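PDB 2J85: STIV B116 from Sulfolobus turreted icosahedral virus, which probably binds DNA, as a small two-subunit protein of a family found in diverse crenarchaeal viruses. Local coordinates for residues 4-9 and 47-52; 59-64 and 96-101; 82-87 and 110-115. All blocks are in the same frame, centred on the assembly; numbering follows the deposited sequence.

Contact 1. Residues 4-9 and 47-52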
loop_
_atom_site.group_PDB
_atom_site.type_symbol
_atom_site.label_atom_id
_atom_site.label_comp_id
_atom_site.label_asym_id
_atom_site.label_seq_id
_atom_site.Cartn_x
_atom_site.Cartn_y
_atom_site.Cartn_z
ATOM N N VAL A 4 5.519 2.460 -17.073
ATOM C CA VAL A 4 5.115 1.280 -16.326
ATOM C C VAL A 4 6.160 0.951 -15.256
ATOM O O VAL A 4 7.248 0.450 -15.548
ATOM C CB VAL A 4 4.905 0.085 -17.245
ATOM C CG1 VAL A 4 4.423 -1.092 -16.441
ATOM C CG2 VAL A 4 3.927 0.437 -18.361
ATOM N N PHE A 5 5.836 1.238 -14.005
ATOM C CA PHE A 5 6.761 0.973 -12.925
ATOM C C PHE A 5 6.725 -0.488 -12.471
ATOM O O PHE A 5 5.653 -1.047 -12.208
ATOM C CB PHE A 5 6.446 1.903 -11.761
ATOM C CG PHE A 5 6.626 3.363 -12.091
ATOM C CD1 PHE A 5 5.546 4.134 -12.523
ATOM C CD2 PHE A 5 7.863 3.958 -11.980
ATOM C CE1 PHE A 5 5.706 5.488 -12.812
ATOM C CE2 PHE A 5 8.031 5.320 -12.264
ATOM C CZ PHE A 5 6.965 6.077 -12.686
ATOM N N LEU A 6 7.897 -1.109 -12.391
ATOM C CA LEU A 6 8.034 -2.415 -11.785
ATOM C C LEU A 6 8.417 -2.239 -10.311
ATOM O O LEU A 6 9.473 -1.688 -9.996
ATOM C CB LEU A 6 9.102 -3.216 -12.511
ATOM C CG LEU A 6 9.314 -4.623 -11.957
ATOM C CD1 LEU A 6 8.033 -5.461 -12.213
ATOM C CD2 LEU A 6 10.559 -5.256 -12.554
ATOM N N THR A 7 7.553 -2.712 -9.414
ATOM C CA THR A 7 7.723 -2.503 -7.976
ATOM C C THR A 7 7.455 -3.794 -7.218
ATOM O O THR A 7 6.711 -4.668 -7.688
ATOM C CB THR A 7 6.742 -1.422 -7.409
ATOM O OG1 THR A 7 5.410 -1.926 -7.437
ATOM C CG2 THR A 7 6.767 -0.180 -8.227
ATOM N N ASN A 8 8.053 -3.875 -6.029
ATOM C CA ASN A 8 7.777 -4.955 -5.102
ATOM C C ASN A 8 6.801 -4.545 -4.002
ATOM O O ASN A 8 6.603 -5.285 -3.047
ATOM C CB ASN A 8 9.073 -5.504 -4.514
ATOM C CG ASN A 8 9.716 -4.575 -3.513
ATOM O OD1 ASN A 8 9.168 -3.539 -3.162
ATOM N ND2 ASN A 8 10.905 -4.946 -3.056
ATOM N N ALA A 9 6.188 -3.372 -4.166
ATOM C CA ALA A 9 5.208 -2.849 -3.229
ATOM C C ALA A 9 4.213 -1.925 -3.917
ATOM O O ALA A 9 4.512 -1.354 -4.955
ATOM C CB ALA A 9 5.930 -2.099 -2.094
ATOM N N ASN A 47 12.065 0.270 -14.023
ATOM C CA ASN A 47 12.327 -0.704 -12.973
ATOM C C ASN A 47 12.643 0.018 -11.679
ATOM O O ASN A 47 13.583 0.801 -11.619
ATOM C CB ASN A 47 13.529 -1.578 -13.362
ATOM C CG ASN A 47 13.950 -2.521 -12.264
ATOM O OD1 ASN A 47 13.122 -2.983 -11.462
ATOM N ND2 ASN A 47 15.251 -2.826 -12.218
ATOM N N ALA A 48 11.857 -0.259 -10.650
ATOM C CA ALA A 48 12.009 0.371 -9.337
ATOM C C ALA A 48 12.173 -0.683 -8.236
ATOM O O ALA A 48 11.863 -0.423 -7.084
ATOM C CB ALA A 48 10.792 1.258 -9.047
ATOM N N ILE A 49 12.622 -1.881 -8.589
ATOM C CA ILE A 49 12.938 -2.889 -7.586
ATOM C C ILE A 49 14.375 -2.667 -7.175
ATOM O O ILE A 49 15.306 -2.830 -7.989
ATOM C CB ILE A 49 12.717 -4.316 -8.103
ATOM C CG1 ILE A 49 11.204 -4.611 -8.141
ATOM C CG2 ILE A 49 13.428 -5.325 -7.204
ATOM C CD1 ILE A 49 10.837 -5.817 -8.922
ATOM N N GLY A 50 14.539 -2.259 -5.916
ATOM C CA GLY A 50 15.828 -1.836 -5.377
ATOM C C GLY A 50 16.741 -2.926 -4.833
ATOM O O GLY A 50 17.903 -2.654 -4.557
ATOM N N HIS A 51 16.237 -4.151 -4.677
ATOM C CA HIS A 51 17.024 -5.235 -4.058
ATOM C C HIS A 51 17.320 -6.415 -4.990
ATOM O O HIS A 51 16.454 -6.871 -5.741
ATOM C CB HIS A 51 16.314 -5.731 -2.803
ATOM C CG HIS A 51 16.125 -4.663 -1.772
ATOM N ND1 HIS A 51 17.137 -4.260 -0.926
ATOM C CD2 HIS A 51 15.053 -3.890 -1.476
ATOM C CE1 HIS A 51 16.689 -3.294 -0.145
ATOM N NE2 HIS A 51 15.429 -3.051 -0.458
ATOM N N ASP A 52 18.560 -6.903 -4.905
ATOM C CA ASP A 52 19.049 -8.018 -5.735
ATOM C C ASP A 52 18.255 -9.319 -5.542
ATOM O O ASP A 52 18.079 -10.077 -6.495
ATOM C CB ASP A 52 20.549 -8.278 -5.469
ATOM C CG ASP A 52 21.476 -7.476 -6.398
ATOM O OD1 ASP A 52 21.055 -7.097 -7.517
ATOM O OD2 ASP A 52 22.650 -7.249 -6.020
HETATM O O HOH W 1 9.867 -1.367 -5.700
#
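Leu6 and Ile49 meet through the ends of their side chains. Ile49 CD1 packs against Leu6 CG at 3.6 Å and almost as closely against Leu6 CD2. The two chains run at a slant to each other. Leu6 has CG anti to the backbone N (chi1 -179°), which carries its branch toward Ile49. The same methyl, CD2, also lies 3.6 Å from Asn47 OD1. Leu6 and Asn47 form a parallel bridge pair and point to the same face of the sheet.

Asn47 OD1 also has a polar partner in its own segment. It accepts from Ile49 N at 3.1 Å, an Asx turn. The donor stands above the plane of the amide carbonyl, well off the lone pairs, although the N-H...O angle is nearly straight (167°). The turn falls just past the bridge, and Ile49, its last residue, packs on Leu6.

The backbones are joined by Ala48 N, which donates to Leu6 O at 2.9 Å in the carbonyl plane. Ala48 CB sits 3.4 Å from the same oxygen. Further along, a water bridges the backbones: it accepts from Asn8 N and donates to Ala48 O at 2.6 Å. Ile49 CG1 runs beside the backbone there, 3.9 Å from Asn8 N. Ile55 of helix 52-62 packs on both Asn47 and Ile49.

The arrangement is the end of a parallel strand pair, where strand 45-47, outermost in this chain's mixed sheet, passes through an Asx turn into helix 52-62.

Contact 2. Residues 59-64 and 96-101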
loop_
_atom_site.group_PDB
_atom_site.type_symbol
_atom_site.label_atom_id
_atom_site.label_comp_id
_atom_site.label_asym_id
_atom_site.label_seq_id
_atom_site.Cartn_x
_atom_site.Cartn_y
_atom_site.Cartn_z
ATOM N N ASN A 59 14.118 -12.352 -12.401
ATOM C CA ASN A 59 14.928 -12.805 -13.531
ATOM C C ASN A 59 14.843 -14.302 -13.739
ATOM O O ASN A 59 14.690 -14.768 -14.872
ATOM C CB ASN A 59 16.378 -12.350 -13.395
ATOM C CG ASN A 59 16.553 -10.850 -13.675
ATOM O OD1 ASN A 59 17.582 -10.261 -13.337
ATOM N ND2 ASN A 59 15.543 -10.226 -14.276
ATOM N N THR A 60 14.889 -15.058 -12.655
ATOM C CA THR A 60 14.733 -16.502 -12.756
ATOM C C THR A 60 13.336 -16.846 -13.288
ATOM O O THR A 60 13.181 -17.632 -14.218
ATOM C CB THR A 60 14.980 -17.183 -11.402
ATOM O OG1 THR A 60 16.320 -16.901 -10.977
ATOM C CG2 THR A 60 14.788 -18.701 -11.502
ATOM N N LEU A 61 12.333 -16.217 -12.702
ATOM C CA LEU A 61 10.945 -16.484 -13.037
ATOM C C LEU A 61 10.586 -16.139 -14.481
ATOM O O LEU A 61 9.947 -16.925 -15.174
ATOM C CB LEU A 61 10.049 -15.684 -12.096
ATOM C CG LEU A 61 8.575 -15.971 -12.258
ATOM C CD1 LEU A 61 8.329 -17.412 -11.836
ATOM C CD2 LEU A 61 7.808 -15.020 -11.424
ATOM N N CYS A 62 10.985 -14.960 -14.929
ATOM C CA CYS A 62 10.584 -14.469 -16.244
ATOM C C CYS A 62 11.665 -14.616 -17.338
ATOM O O CYS A 62 11.354 -14.506 -18.519
ATOM C CB CYS A 62 10.174 -13.002 -16.122
ATOM S SG CYS A 62 8.812 -12.671 -14.985
ATOM N N GLY A 63 12.919 -14.847 -16.957
ATOM C CA GLY A 63 14.003 -14.948 -17.926
ATOM C C GLY A 63 14.550 -13.587 -18.332
ATOM O O GLY A 63 15.258 -13.446 -19.340
ATOM N N THR A 64 14.239 -12.584 -17.522
ATOM C CA THR A 64 14.647 -11.220 -17.780
ATOM C C THR A 64 16.078 -11.082 -17.294
ATOM O O THR A 64 16.632 -12.032 -16.749
ATOM C CB THR A 64 13.692 -10.227 -17.078
ATOM O OG1 THR A 64 13.453 -10.647 -15.733
ATOM C CG2 THR A 64 12.359 -10.195 -17.801
ATOM N N LEU A 96 17.549 -19.327 -5.669
ATOM C CA LEU A 96 16.333 -20.137 -5.772
ATOM C C LEU A 96 16.238 -20.779 -7.155
ATOM O O LEU A 96 16.509 -20.133 -8.164
ATOM C CB LEU A 96 15.088 -19.277 -5.513
ATOM C CG LEU A 96 15.100 -18.393 -4.256
ATOM C CD1 LEU A 96 13.820 -17.572 -4.152
ATOM C CD2 LEU A 96 15.302 -19.226 -2.995
ATOM N N SER A 97 15.873 -22.059 -7.189
ATOM C CA SER A 97 15.594 -22.749 -8.442
ATOM C C SER A 97 14.195 -22.348 -8.883
ATOM O O SER A 97 13.417 -21.843 -8.071
ATOM C CB SER A 97 15.672 -24.265 -8.247
ATOM O OG SER A 97 14.528 -24.748 -7.569
ATOM N N ASP A 98 13.860 -22.575 -10.152
ATOM C CA ASP A 98 12.521 -22.227 -10.644
ATOM C C ASP A 98 11.447 -23.099 -9.975
ATOM O O ASP A 98 10.285 -22.697 -9.885
ATOM C CB ASP A 98 12.436 -22.319 -12.177
ATOM C CG ASP A 98 11.586 -21.196 -12.790
ATOM O OD1 ASP A 98 10.631 -20.714 -12.137
ATOM O OD2 ASP A 98 11.879 -20.783 -13.932
ATOM N N LYS A 99 11.852 -24.280 -9.501
ATOM C CA LYS A 99 10.995 -25.154 -8.686
ATOM C C LYS A 99 10.673 -24.523 -7.328
ATOM O O LYS A 99 9.536 -24.594 -6.864
ATOM C CB LYS A 99 11.675 -26.513 -8.482
ATOM C CG LYS A 99 10.858 -27.519 -7.677
ATOM C CD LYS A 99 11.600 -28.843 -7.518
ATOM C CE LYS A 99 10.640 -29.981 -7.213
ATOM N NZ LYS A 99 11.342 -31.285 -7.045
ATOM N N GLU A 100 11.674 -23.917 -6.694
ATOM C CA GLU A 100 11.478 -23.214 -5.424
ATOM C C GLU A 100 10.559 -21.989 -5.562
ATOM O O GLU A 100 9.694 -21.753 -4.722
ATOM C CB GLU A 100 12.826 -22.776 -4.853
ATOM C CG GLU A 100 13.710 -23.925 -4.415
ATOM C CD GLU A 100 15.103 -23.467 -4.036
ATOM O OE1 GLU A 100 15.219 -22.430 -3.346
ATOM O OE2 GLU A 100 16.081 -24.145 -4.434
ATOM N N ILE A 101 10.760 -21.219 -6.626
ATOM C CA ILE A 101 9.958 -20.024 -6.893
ATOM C C ILE A 101 8.489 -20.378 -7.157
ATOM O O ILE A 101 7.579 -19.686 -6.688
ATOM C CB ILE A 101 10.524 -19.229 -8.091
ATOM C CG1 ILE A 101 11.911 -18.670 -7.754
ATOM C CG2 ILE A 101 9.585 -18.084 -8.482
ATOM C CD1 ILE A 101 12.663 -18.146 -8.958
#
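Thr60 O stands over one face of the Asp98 carboxylate, 3.4 Å from OD2; both oxygens are acceptors and do not bond. Leu61 CD1 lies near the carboxylate plane, at the edge beyond OD1 and 4.0 Å from it, where the two side chains cross at about a right angle. The setting is a contact between two helix ends: the C-terminal turn of helix 52-62 against the first turn of helix 98-106.

Ile101 packs with both branches. Its CD1 meets Thr60 CG2 at 3.4 Å and Thr60 CB nearly as closely. Its CG2 meets Leu61 CD1 at 3.6 Å. Ile101 CG1 stands beside the backbone N (chi1 -65°) and CG2 beside the carbonyl carbon, which spreads the two branches over neighbouring residues. Thr60 turns its methyl to Ile101, while its hydroxyl bonds to Asn56 O in its own helix.

The carboxylate lies close to a helix carbonyl, which would probably disfavour its negative charge, while its place in the first turn of helix 98-106 would probably favour it. A long, weak ion pair joins Asp98 OD1 to Lys102. Cys62, next to Leu61, is in a disulfide with Cys33 that ties this helix to helix 29-41. Helix 98-106 starts with a capping box of Ser97 and Glu100, in which Glu100 N donates to Ser97 OG at 3.1 Å.

Contact 3. Residues 82-87 and 110-115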
loop_
_atom_site.group_PDB
_atom_site.type_symbol
_atom_site.label_atom_id
_atom_site.label_comp_id
_atom_site.label_asym_id
_atom_site.label_seq_id
_atom_site.Cartn_x
_atom_site.Cartn_y
_atom_site.Cartn_z
ATOM N N LEU A 82 3.377 -2.620 -12.381
ATOM C CA LEU A 82 3.341 -4.093 -12.354
ATOM C C LEU A 82 4.007 -4.451 -11.066
ATOM O O LEU A 82 5.155 -4.058 -10.827
ATOM C CB LEU A 82 4.137 -4.701 -13.510
ATOM C CG LEU A 82 3.498 -4.582 -14.879
ATOM C CD1 LEU A 82 4.529 -4.826 -16.035
ATOM C CD2 LEU A 82 2.257 -5.519 -14.955
ATOM N N ILE A 83 3.290 -5.161 -10.209
ATOM C CA ILE A 83 3.733 -5.334 -8.839
ATOM C C ILE A 83 3.967 -6.810 -8.495
ATOM O O ILE A 83 3.149 -7.661 -8.818
ATOM C CB ILE A 83 2.738 -4.682 -7.843
ATOM C CG1 ILE A 83 2.401 -3.256 -8.315
ATOM C CG2 ILE A 83 3.314 -4.752 -6.399
ATOM C CD1 ILE A 83 1.590 -2.388 -7.360
ATOM N N ILE A 84 5.109 -7.084 -7.849
ATOM C CA ILE A 84 5.390 -8.393 -7.251
ATOM C C ILE A 84 5.392 -8.243 -5.719
ATOM O O ILE A 84 6.158 -7.450 -5.156
ATOM C CB ILE A 84 6.732 -9.013 -7.743
ATOM C CG1 ILE A 84 6.933 -10.414 -7.128
ATOM C CG2 ILE A 84 7.908 -8.094 -7.440
ATOM C CD1 ILE A 84 8.209 -11.158 -7.586
HETATM N N MSE A 85 4.528 -9.018 -5.062
HETATM C CA MSE A 85 4.382 -8.961 -3.621
HETATM C C MSE A 85 4.882 -10.265 -3.032
HETATM O O MSE A 85 4.344 -11.321 -3.319
HETATM C CB MSE A 85 2.920 -8.759 -3.242
HETATM C CG MSE A 85 2.244 -7.601 -3.946
HETATM SE SE MSE A 85 1.833 -6.070 -2.816
HETATM C CE MSE A 85 3.671 -5.863 -2.149
ATOM N N ILE A 86 5.921 -10.182 -2.215
ATOM C CA ILE A 86 6.403 -11.338 -1.465
ATOM C C ILE A 86 6.037 -11.156 0.010
ATOM O O ILE A 86 6.271 -10.094 0.570
ATOM C CB ILE A 86 7.930 -11.511 -1.648
ATOM C CG1 ILE A 86 8.281 -11.488 -3.149
ATOM C CG2 ILE A 86 8.403 -12.816 -1.015
ATOM C CD1 ILE A 86 9.750 -11.250 -3.446
ATOM N N SER A 87 5.426 -12.181 0.611
ATOM C CA SER A 87 5.152 -12.206 2.070
ATOM C C SER A 87 6.454 -12.299 2.895
ATOM O O SER A 87 6.808 -11.371 3.632
ATOM C CB SER A 87 4.219 -13.365 2.485
ATOM O OG SER A 87 3.652 -14.056 1.389
ATOM N N ILE A 110 4.051 -15.714 -3.162
ATOM C CA ILE A 110 4.257 -14.674 -4.190
ATOM C C ILE A 110 2.946 -14.380 -4.911
ATOM O O ILE A 110 2.245 -15.292 -5.319
ATOM C CB ILE A 110 5.280 -15.082 -5.287
ATOM C CG1 ILE A 110 6.526 -15.725 -4.692
ATOM C CG2 ILE A 110 5.687 -13.874 -6.095
ATOM C CD1 ILE A 110 7.408 -16.363 -5.742
ATOM N N SER A 111 2.631 -13.103 -5.074
ATOM C CA SER A 111 1.470 -12.674 -5.833
ATOM C C SER A 111 1.879 -11.536 -6.759
ATOM O O SER A 111 2.855 -10.825 -6.503
ATOM C CB SER A 111 0.364 -12.187 -4.903
ATOM O OG SER A 111 -0.026 -13.185 -3.981
ATOM N N PHE A 112 1.111 -11.363 -7.832
ATOM C CA PHE A 112 1.403 -10.341 -8.821
ATOM C C PHE A 112 0.169 -9.509 -9.048
ATOM O O PHE A 112 -0.940 -10.017 -8.978
ATOM C CB PHE A 112 1.864 -10.962 -10.144
ATOM C CG PHE A 112 2.998 -11.909 -10.002
ATOM C CD1 PHE A 112 2.774 -13.263 -9.940
ATOM C CD2 PHE A 112 4.294 -11.442 -9.924
ATOM C CE1 PHE A 112 3.830 -14.144 -9.809
ATOM C CE2 PHE A 112 5.358 -12.314 -9.798
ATOM C CZ PHE A 112 5.129 -13.670 -9.743
ATOM N N TYR A 113 0.377 -8.216 -9.281
ATOM C CA TYR A 113 -0.723 -7.275 -9.477
ATOM C C TYR A 113 -0.358 -6.279 -10.531
ATOM O O TYR A 113 0.823 -6.050 -10.844
ATOM C CB TYR A 113 -1.111 -6.533 -8.192
ATOM C CG TYR A 113 -1.431 -7.465 -7.045
ATOM C CD1 TYR A 113 -0.424 -7.910 -6.207
ATOM C CD2 TYR A 113 -2.731 -7.928 -6.816
ATOM C CE1 TYR A 113 -0.695 -8.800 -5.173
ATOM C CE2 TYR A 113 -3.011 -8.829 -5.770
ATOM C CZ TYR A 113 -1.974 -9.255 -4.958
ATOM O OH TYR A 113 -2.147 -10.129 -3.910
ATOM N N GLU A 114 -1.397 -5.704 -11.116
ATOM C CA GLU A 114 -1.204 -4.600 -12.004
ATOM C C GLU A 114 -2.099 -3.489 -11.495
ATOM O O GLU A 114 -3.253 -3.746 -11.148
ATOM C CB GLU A 114 -1.561 -5.007 -13.422
ATOM C CG GLU A 114 -1.268 -3.942 -14.439
ATOM C CD GLU A 114 -1.580 -4.393 -15.842
ATOM O OE1 GLU A 114 -2.214 -5.475 -16.024
ATOM O OE2 GLU A 114 -1.185 -3.655 -16.767
ATOM N N VAL A 115 -1.575 -2.267 -11.468
ATOM C CA VAL A 115 -2.337 -1.121 -11.016
ATOM C C VAL A 115 -2.290 -0.110 -12.136
ATOM O O VAL A 115 -1.209 0.228 -12.624
ATOM C CB VAL A 115 -1.760 -0.536 -9.693
ATOM C CG1 VAL A 115 -2.542 0.667 -9.215
ATOM C CG2 VAL A 115 -1.705 -1.647 -8.627
#
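Met85, a selenomethionine in this crystal, meets Tyr113 at the edge of its ring. Its CB lies 3.9 Å from Ser111 O and a little farther from Tyr113 CE1. CG comes closer, 3.4 Å from Tyr113 CE1 and near the ring plane. The chain then bends at chi2 (-110°). SE lies 5.3 Å from the ring centroid, oblique to the ring, in a Met-aromatic contact. Beyond it, CE leads away from strand 110-117 and packs on Asn8 O.

Ile83 shares this face with Met85, and its CD1 meets Val115 CG2 at 3.6 Å. The second subunit covers the same side: its Ile12 packs on Ile83, Met85 and Tyr113, and its Phe18 meets the Tyr113 ring.

Leu82, Ile84, Ile110 and Phe112 point to the opposite face. Ile84 and Phe112 lie side by side, with Ile84 CG1 3.6 Å from Phe112 CE2. Ile84 CG1 also touches Ile110 CG2. Helix 52-62 covers Ile84 and Phe112.

Four backbone bonds join the antiparallel strands, two in each hydrogen-bonded pair. The Ile83 and Tyr113 pair includes Ile83 N to Tyr113 O at 2.7 Å, and in the Met85 and Ser111 pair Met85 N points almost straight at Ser111 O (178°). The main-chain bonds thus set the register, while apolar side chains bind one face to the helices and the other to the second subunit.

Overall arrangement
From the N terminus, strand 4-7 lies inside the mixed sheet, between strands 80-86 and 45-47. Contact 1 closes the first long loop, after strand 20-27, helix 29-41 and strand 45-47. The chain then runs along helix 52-62, where contact 2 opens. Before contact 2 closes at helix 98-106, contact 3 opens on strand 80-86; it closes on strand 110-117, so contacts 2 and 3 cross. Contact 1 precedes both. Contacts 1 and 3 share the sheet, because strands 4-7 and 80-86 are neighbours: Phe5 O and Leu82 N lie 2.8 Å apart, probably hydrogen-bonded. Leu61 packs on Phe112 and Ile101 on Ile110, joining both helices of contact 2 to the sheet of contact 3.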